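Local coordinates for protein alpha-rhamnosidase (Dictyoglomus thermophilum, PDB 6I60) that probably hydrolyses terminal non-reducing alpha-L-rhamnose residues in alpha-L-rhamnosides, as an alpha-L-rhamnosidase, at residues 112-117 with 130-135; 395-400 with 436-441; 835-840 with 871-876. All coordinates share one frame; numbering follows the deposited sequence.

Interaction 1: residues 112-117 with 130-135; sequences VYFWKV and SVVNTF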
# COMPACT_ATOMS: atom_id res chain seq x y z
N VAL A 112 15.65 -20.87 -13.32
CA VAL A 112 14.91 -21.19 -12.10
C VAL A 112 15.91 -21.71 -11.08
O VAL A 112 16.72 -22.59 -11.38
CB VAL A 112 13.80 -22.21 -12.37
CG1 VAL A 112 13.43 -22.97 -11.10
CG2 VAL A 112 12.58 -21.53 -12.96
N TYR A 113 15.85 -21.16 -9.87
CA TYR A 113 16.74 -21.56 -8.79
C TYR A 113 15.93 -22.18 -7.65
O TYR A 113 14.72 -22.00 -7.54
CB TYR A 113 17.55 -20.38 -8.26
CG TYR A 113 18.41 -19.71 -9.32
CD1 TYR A 113 17.89 -18.71 -10.12
CD2 TYR A 113 19.73 -20.09 -9.51
CE1 TYR A 113 18.67 -18.10 -11.09
CE2 TYR A 113 20.52 -19.49 -10.47
CZ TYR A 113 19.98 -18.50 -11.26
OH TYR A 113 20.77 -17.90 -12.22
N PHE A 114 16.64 -22.93 -6.80
CA PHE A 114 16.05 -23.60 -5.65
C PHE A 114 16.84 -23.22 -4.41
O PHE A 114 18.05 -22.96 -4.48
CB PHE A 114 16.04 -25.12 -5.83
CG PHE A 114 15.50 -25.58 -7.16
CD1 PHE A 114 16.31 -25.58 -8.29
CD2 PHE A 114 14.19 -26.01 -7.28
CE1 PHE A 114 15.81 -25.99 -9.51
CE2 PHE A 114 13.69 -26.42 -8.50
CZ PHE A 114 14.50 -26.42 -9.62
N TRP A 115 16.16 -23.19 -3.26
CA TRP A 115 16.85 -22.82 -2.03
C TRP A 115 16.14 -23.40 -0.82
O TRP A 115 14.91 -23.40 -0.75
CB TRP A 115 16.99 -21.30 -1.89
CG TRP A 115 15.71 -20.56 -1.62
CD1 TRP A 115 14.63 -20.44 -2.45
CD2 TRP A 115 15.38 -19.81 -0.44
NE1 TRP A 115 13.66 -19.67 -1.86
CE2 TRP A 115 14.09 -19.27 -0.63
CE3 TRP A 115 16.06 -19.54 0.75
CZ2 TRP A 115 13.47 -18.49 0.34
CZ3 TRP A 115 15.44 -18.76 1.71
CH2 TRP A 115 14.15 -18.25 1.50
N LYS A 116 16.93 -23.91 0.12
CA LYS A 116 16.48 -24.33 1.44
C LYS A 116 17.27 -23.57 2.49
O LYS A 116 18.21 -22.83 2.18
CB LYS A 116 16.64 -25.84 1.63
CG LYS A 116 16.75 -26.63 0.34
CD LYS A 116 17.40 -27.99 0.57
CE LYS A 116 18.90 -27.84 0.77
NZ LYS A 116 19.56 -29.16 0.98
N VAL A 117 16.89 -23.74 3.76
CA VAL A 117 17.58 -23.04 4.84
C VAL A 117 17.43 -23.85 6.12
O VAL A 117 16.39 -24.47 6.37
CB VAL A 117 17.06 -21.59 4.99
CG1 VAL A 117 15.63 -21.58 5.50
CG2 VAL A 117 17.97 -20.79 5.91
N SER A 130 14.77 -26.85 5.32
CA SER A 130 13.42 -26.47 4.95
C SER A 130 13.02 -27.15 3.64
O SER A 130 13.83 -27.74 2.94
CB SER A 130 13.32 -24.95 4.80
OG SER A 130 13.92 -24.53 3.58
N VAL A 131 11.73 -27.05 3.32
CA VAL A 131 11.24 -27.57 2.05
C VAL A 131 11.80 -26.71 0.92
O VAL A 131 11.86 -25.48 1.02
CB VAL A 131 9.70 -27.59 2.04
CG1 VAL A 131 9.16 -27.61 0.62
CG2 VAL A 131 9.19 -28.80 2.82
N VAL A 132 12.23 -27.37 -0.15
CA VAL A 132 12.87 -26.68 -1.27
C VAL A 132 11.90 -25.66 -1.85
O VAL A 132 10.80 -26.01 -2.31
CB VAL A 132 13.33 -27.68 -2.33
CG1 VAL A 132 13.78 -26.95 -3.59
CG2 VAL A 132 14.45 -28.55 -1.78
N ASN A 133 12.29 -24.39 -1.82
CA ASN A 133 11.53 -23.32 -2.44
C ASN A 133 12.14 -22.97 -3.80
O ASN A 133 13.11 -23.60 -4.25
CB ASN A 133 11.48 -22.10 -1.52
CG ASN A 133 10.24 -22.09 -0.64
OD1 ASN A 133 10.08 -22.95 0.23
ND2 ASN A 133 9.36 -21.12 -0.86
N THR A 134 11.58 -21.96 -4.45
CA THR A 134 11.94 -21.68 -5.83
C THR A 134 11.76 -20.19 -6.11
O THR A 134 10.78 -19.59 -5.66
CB THR A 134 11.09 -22.51 -6.80
OG1 THR A 134 11.59 -23.85 -6.85
CG2 THR A 134 11.10 -21.92 -8.21
N PHE A 135 12.71 -19.61 -6.84
CA PHE A 135 12.54 -18.28 -7.40
C PHE A 135 13.08 -18.28 -8.82
O PHE A 135 14.17 -18.80 -9.07
CB PHE A 135 13.23 -17.20 -6.55
CG PHE A 135 14.72 -17.35 -6.45
CD1 PHE A 135 15.28 -18.20 -5.51
CD2 PHE A 135 15.56 -16.62 -7.27
CE1 PHE A 135 16.65 -18.33 -5.41
CE2 PHE A 135 16.93 -16.74 -7.17
CZ PHE A 135 17.48 -17.60 -6.24
O HOH W 1 11.66 -18.53 -3.35
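Phe135 lies against Tyr113 on one side of the antiparallel strand pair, and its ring reaches back over the neighbouring strand because chi1 of 62° places CG between the backbone N and the carbonyl carbon. Followed outward from CB, the ring first meets Trp115, whose CD1 sits at the edge of the phenyl group, 3.8 Å from Phe135 CD1. Further out, CE1 and CE2 both come near Tyr113, CE1 beside its CB and CE2 beside its CD1. At the tip, Phe135 CZ is 3.4 Å from Tyr113 CB, which lies over one face of the phenyl ring in a CH-pi contact. The Tyr113 and Phe135 rings are nearly parallel, at 16°, but so far slid apart that they barely overlap. Toward the indole the arrangement is offset edge-to-face, the edge of Phe135 directed at the face of the five-membered ring. Tyr113, Trp115 and Phe135 thus form an aromatic cluster inside the N-terminal immunoglobulin-like domain, where Phe53 adds a further ring. The cluster rests on two hydrogen-bonded pairs, Tyr113 with Phe135 and Trp115 with Asn133, each joined by two backbone N-H...O bonds. A water accepts from Trp115 NE1 at 2.7 Å, while Trp115 NE1 and CD1 pack obliquely on Asn133 CB. Phe114 faces the other way, with CB 3.7 Å from Val132 CG1 and CD2 beside Thr134 OG1. Past the regular pairing, Ser130 OG takes over the acceptor role and receives the N-H of Val117 at 3.1 Å, and Ser130 N donates a hydrogen bond to Val117 O.

Interaction 2: residues 395-400 with 436-441; sequences ELTYED and FRYVEI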
# COMPACT_ATOMS: atom_id res chain seq x y z
N GLU A 395 -20.55 8.46 -5.34
CA GLU A 395 -20.28 8.24 -3.92
C GLU A 395 -21.48 8.56 -3.04
O GLU A 395 -21.70 7.89 -2.03
CB GLU A 395 -19.08 9.09 -3.48
CG GLU A 395 -17.72 8.46 -3.75
CD GLU A 395 -16.60 9.18 -3.02
OE1 GLU A 395 -16.67 10.42 -2.89
OE2 GLU A 395 -15.65 8.51 -2.57
N LEU A 396 -22.26 9.58 -3.40
CA LEU A 396 -23.34 10.08 -2.57
C LEU A 396 -24.66 10.05 -3.35
O LEU A 396 -24.71 9.73 -4.53
CB LEU A 396 -23.03 11.50 -2.09
CG LEU A 396 -21.65 11.66 -1.45
CD1 LEU A 396 -21.32 13.12 -1.21
CD2 LEU A 396 -21.57 10.86 -0.15
N THR A 397 -25.73 10.41 -2.65
CA THR A 397 -27.07 10.43 -3.22
C THR A 397 -27.76 11.74 -2.88
O THR A 397 -27.33 12.48 -1.99
CB THR A 397 -27.92 9.25 -2.73
OG1 THR A 397 -29.18 9.25 -3.39
CG2 THR A 397 -28.14 9.36 -1.22
N TYR A 398 -28.84 12.02 -3.59
CA TYR A 398 -29.69 13.17 -3.32
C TYR A 398 -30.95 12.73 -2.57
O TYR A 398 -31.26 11.54 -2.49
CB TYR A 398 -30.07 13.89 -4.62
CG TYR A 398 -28.97 14.76 -5.18
CD1 TYR A 398 -28.21 15.57 -4.34
CD2 TYR A 398 -28.68 14.78 -6.54
CE1 TYR A 398 -27.20 16.37 -4.85
CE2 TYR A 398 -27.67 15.57 -7.05
CZ TYR A 398 -26.94 16.37 -6.20
OH TYR A 398 -25.93 17.16 -6.71
N GLU A 399 -31.67 13.71 -2.03
CA GLU A 399 -32.86 13.40 -1.25
C GLU A 399 -33.94 12.75 -2.12
O GLU A 399 -34.66 11.86 -1.66
CB GLU A 399 -33.40 14.67 -0.59
CG GLU A 399 -34.59 14.43 0.33
CD GLU A 399 -34.84 15.60 1.27
OE1 GLU A 399 -35.47 15.38 2.33
OE2 GLU A 399 -34.41 16.72 0.95
N ASP A 400 -34.05 13.18 -3.38
CA ASP A 400 -35.04 12.63 -4.29
C ASP A 400 -34.69 11.23 -4.79
O ASP A 400 -35.46 10.65 -5.56
CB ASP A 400 -35.23 13.56 -5.49
CG ASP A 400 -33.92 14.11 -6.02
OD1 ASP A 400 -32.96 13.33 -6.18
OD2 ASP A 400 -33.85 15.33 -6.27
N PHE A 436 -17.01 4.30 -5.70
CA PHE A 436 -18.44 4.55 -5.63
C PHE A 436 -19.07 3.67 -4.57
O PHE A 436 -18.48 2.69 -4.10
CB PHE A 436 -19.11 4.29 -6.99
CG PHE A 436 -18.94 2.88 -7.48
CD1 PHE A 436 -17.77 2.48 -8.10
CD2 PHE A 436 -19.96 1.96 -7.33
CE1 PHE A 436 -17.62 1.18 -8.55
CE2 PHE A 436 -19.82 0.66 -7.78
CZ PHE A 436 -18.64 0.27 -8.40
N ARG A 437 -20.29 4.05 -4.19
CA ARG A 437 -21.18 3.20 -3.41
C ARG A 437 -22.46 2.87 -4.15
O ARG A 437 -23.03 1.80 -3.93
CB ARG A 437 -21.53 3.88 -2.07
CG ARG A 437 -22.36 3.03 -1.13
CD ARG A 437 -22.92 3.85 0.02
NE ARG A 437 -23.97 3.15 0.74
CZ ARG A 437 -24.30 3.40 2.00
NH1 ARG A 437 -23.67 4.34 2.69
NH2 ARG A 437 -25.27 2.70 2.59
N TYR A 438 -22.92 3.76 -5.03
CA TYR A 438 -24.16 3.59 -5.77
C TYR A 438 -23.86 3.50 -7.26
O TYR A 438 -22.81 3.95 -7.74
CB TYR A 438 -25.13 4.75 -5.50
CG TYR A 438 -25.24 5.12 -4.03
CD1 TYR A 438 -24.37 6.04 -3.46
CD2 TYR A 438 -26.22 4.56 -3.22
CE1 TYR A 438 -24.47 6.38 -2.12
CE2 TYR A 438 -26.33 4.89 -1.89
CZ TYR A 438 -25.45 5.81 -1.34
OH TYR A 438 -25.54 6.15 -0.01
N VAL A 439 -24.80 2.93 -8.00
CA VAL A 439 -24.67 2.71 -9.44
C VAL A 439 -26.00 3.03 -10.10
O VAL A 439 -27.05 2.56 -9.64
CB VAL A 439 -24.23 1.26 -9.75
CG1 VAL A 439 -24.70 0.85 -11.14
CG2 VAL A 439 -22.73 1.12 -9.63
N GLU A 440 -25.96 3.83 -11.16
CA GLU A 440 -27.14 4.16 -11.94
C GLU A 440 -27.01 3.52 -13.32
O GLU A 440 -25.97 3.66 -13.97
CB GLU A 440 -27.32 5.67 -12.07
CG GLU A 440 -28.31 6.08 -13.15
CD GLU A 440 -28.20 7.55 -13.51
OE1 GLU A 440 -28.47 8.39 -12.63
OE2 GLU A 440 -27.85 7.86 -14.67
N ILE A 441 -28.07 2.84 -13.76
CA ILE A 441 -28.09 2.17 -15.06
C ILE A 441 -29.30 2.68 -15.83
O ILE A 441 -30.44 2.56 -15.36
CB ILE A 441 -28.13 0.64 -14.92
CG1 ILE A 441 -26.95 0.15 -14.09
CG2 ILE A 441 -28.14 -0.02 -16.30
CD1 ILE A 441 -27.32 -0.91 -13.10
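With chi1 of -45° setting CG of Tyr438 anti to its own carbonyl carbon and chi2 of 87° turning the ring across that bond, the phenol is brought up to the chain at Glu395, Leu396 and Thr397. What it meets first is backbone: Glu395 O lies at the ring edge, near its plane, 3.2 Å from Tyr438 CE1 and a little farther from CD1. The carbonyl of Leu396 approaches the same ring more obliquely, its O 3.9 Å from Tyr438 CD1. Thr397 CB stands over one face of the ring, and Thr397 CG2 comes within 4.3 Å of Tyr438 OH. Arg437, its chain extended from CG to NE, leaves only its root in the contact, with CB 4.0 Å from Glu395 O. Its NE makes a salt bridge with Asp367, and the phenol oxygen of Tyr438 lies over one face of its guanidinium. Arg437 and Tyr438 both face Ala394, the last residue of strand 388-394, which makes this a classic beta bulge in the concanavalin-like domain. Beyond the bulge, 396-397 leaves to pair with 403-404. Glu395 sets off with its CB directed away from 436-441, its CG passing 4.4 Å from Phe436 CA, and its carboxylate is taken up by Asn371, Thr407 and the backbone N of His818. No hydrogen bond joins the two segments directly; the closest touch is of ring carbons, whose hydrogens carry slight positive charge, against backbone carbonyl oxygens, chiefly Glu395 O, so any attraction is probably weakly electrostatic, with van der Waals contact.

Interaction 3: residues 835-840 with 871-876; sequences AGVRVG and VEINWQ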
# COMPACT_ATOMS: atom_id res chain seq x y z
N ALA A 835 -5.29 -1.49 21.88
CA ALA A 835 -4.89 -2.88 22.01
C ALA A 835 -3.60 -3.00 22.81
O ALA A 835 -3.55 -3.67 23.85
CB ALA A 835 -4.74 -3.51 20.63
N GLY A 836 -2.54 -2.34 22.33
CA GLY A 836 -1.33 -2.19 23.11
C GLY A 836 -0.14 -3.02 22.66
O GLY A 836 0.62 -3.52 23.50
N VAL A 837 0.05 -3.16 21.35
CA VAL A 837 1.20 -3.87 20.80
C VAL A 837 1.96 -2.91 19.90
O VAL A 837 1.43 -2.43 18.90
CB VAL A 837 0.79 -5.15 20.05
CG1 VAL A 837 -0.37 -4.88 19.09
CG2 VAL A 837 1.99 -5.75 19.33
N ARG A 838 3.21 -2.62 20.27
CA ARG A 838 4.06 -1.71 19.52
C ARG A 838 5.44 -2.32 19.34
O ARG A 838 5.82 -3.26 20.04
CB ARG A 838 4.20 -0.34 20.21
CG ARG A 838 3.11 -0.03 21.22
CD ARG A 838 3.21 1.40 21.71
NE ARG A 838 4.53 1.71 22.25
CZ ARG A 838 4.78 1.91 23.54
NH1 ARG A 838 3.81 1.83 24.43
NH2 ARG A 838 6.02 2.19 23.94
N VAL A 839 6.18 -1.77 18.39
CA VAL A 839 7.53 -2.27 18.10
C VAL A 839 8.50 -1.70 19.13
O VAL A 839 8.57 -0.49 19.34
CB VAL A 839 7.94 -1.90 16.66
CG1 VAL A 839 7.66 -0.43 16.38
CG2 VAL A 839 9.41 -2.21 16.44
N GLY A 840 9.23 -2.59 19.79
CA GLY A 840 10.22 -2.18 20.77
C GLY A 840 11.60 -2.06 20.15
O GLY A 840 12.37 -1.15 20.48
N VAL A 871 2.00 -12.25 16.22
CA VAL A 871 2.06 -11.43 17.42
C VAL A 871 0.63 -11.13 17.84
O VAL A 871 -0.18 -10.66 17.03
CB VAL A 871 2.85 -10.13 17.19
CG1 VAL A 871 2.87 -9.29 18.46
CG2 VAL A 871 4.26 -10.43 16.71
N GLU A 872 0.31 -11.39 19.11
CA GLU A 872 -1.05 -11.27 19.59
C GLU A 872 -1.07 -10.62 20.97
O GLU A 872 -0.17 -10.84 21.79
CB GLU A 872 -1.75 -12.64 19.65
CG GLU A 872 -3.26 -12.56 19.77
CD GLU A 872 -3.92 -13.92 19.62
OE1 GLU A 872 -4.14 -14.35 18.46
OE2 GLU A 872 -4.22 -14.55 20.65
N ILE A 873 -2.11 -9.83 21.22
CA ILE A 873 -2.36 -9.24 22.53
C ILE A 873 -3.86 -9.29 22.80
O ILE A 873 -4.67 -9.00 21.92
CB ILE A 873 -1.84 -7.79 22.63
CG1 ILE A 873 -2.09 -7.23 24.03
CG2 ILE A 873 -2.47 -6.90 21.57
CD1 ILE A 873 -0.97 -6.35 24.55
N ASN A 874 -4.23 -9.71 24.01
CA ASN A 874 -5.62 -9.75 24.45
C ASN A 874 -5.68 -9.28 25.89
O ASN A 874 -4.82 -9.64 26.70
CB ASN A 874 -6.21 -11.16 24.36
CG ASN A 874 -5.97 -11.82 23.01
OD1 ASN A 874 -6.84 -11.82 22.15
ND2 ASN A 874 -4.79 -12.41 22.84
N TRP A 875 -6.69 -8.47 26.21
CA TRP A 875 -6.88 -8.05 27.59
C TRP A 875 -8.36 -7.86 27.88
O TRP A 875 -9.13 -7.42 27.01
CB TRP A 875 -6.11 -6.76 27.90
CG TRP A 875 -6.51 -5.55 27.10
CD1 TRP A 875 -5.92 -5.08 25.97
CD2 TRP A 875 -7.59 -4.65 27.40
NE1 TRP A 875 -6.56 -3.94 25.54
CE2 TRP A 875 -7.59 -3.66 26.40
CE3 TRP A 875 -8.55 -4.58 28.41
CZ2 TRP A 875 -8.51 -2.62 26.37
CZ3 TRP A 875 -9.47 -3.55 28.38
CH2 TRP A 875 -9.45 -2.58 27.37
N GLN A 876 -8.76 -8.20 29.10
CA GLN A 876 -10.12 -8.02 29.59
C GLN A 876 -10.06 -7.27 30.91
O GLN A 876 -9.17 -7.51 31.73
CB GLN A 876 -10.83 -9.36 29.79
CG GLN A 876 -11.59 -9.86 28.58
CD GLN A 876 -12.00 -11.32 28.72
OE1 GLN A 876 -11.63 -12.16 27.91
NE2 GLN A 876 -12.78 -11.61 29.76
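Ile873 packs its branches against the start of strand 837-841 and the helix end before it. Its CG2 methyl meets Val837 CG1 at 3.8 Å, the two side chains lying alongside one another and running opposite ways, and also approaches Ala835 CB. The other branch, sent anti to the backbone N (chi1 -179°), carries CD1 to within 3.4 Å of Gly836 O, with Ala835 O also near. To one side Val871 CG1 reaches Val837 CG2 at 3.8 Å; to the other the indole of Trp875 turns its edge to the carbonyl oxygen of Ala835. Trp875 NE1 is hydrogen-bonded to Ile834 O, which ties the strand to the closing turn of helix 826-835. Gly836, with a positive phi of 108°, is where the chain leaves that helix. All six touching residues are buried. Beside Val837, Ile847 and Phe849 of the neighbouring strand 846-849 meet Val871 and Ile873 from the same facing sheet. Two separate sheets, one containing 837-841 and the other 869-877, therefore face each other through aliphatic side chains, the interior arrangement of a beta sandwich in the C-terminal domain.

Interactions 1, 2 and 3 come in that order along the chain, in three different domains: the N-terminal immunoglobulin-like domain, the concanavalin-like domain and the C-terminal domain. Centres of interactions 1 and 2 are about 51 Å apart, on opposite sides of the chain's centre; interactions 1 and 3 are separated by about 34 Å between centres, and 2 and 3 by about 40 Å. Interaction 1 pairs strands within one sheet, interaction 2 marks a bulge where a strand pair parts, and interaction 3 joins two sheets. Each belongs to a separate beta-rich domain packed in the same chain as the mainly helical six-hairpin glycosidase domain, so the three are local to their own domains.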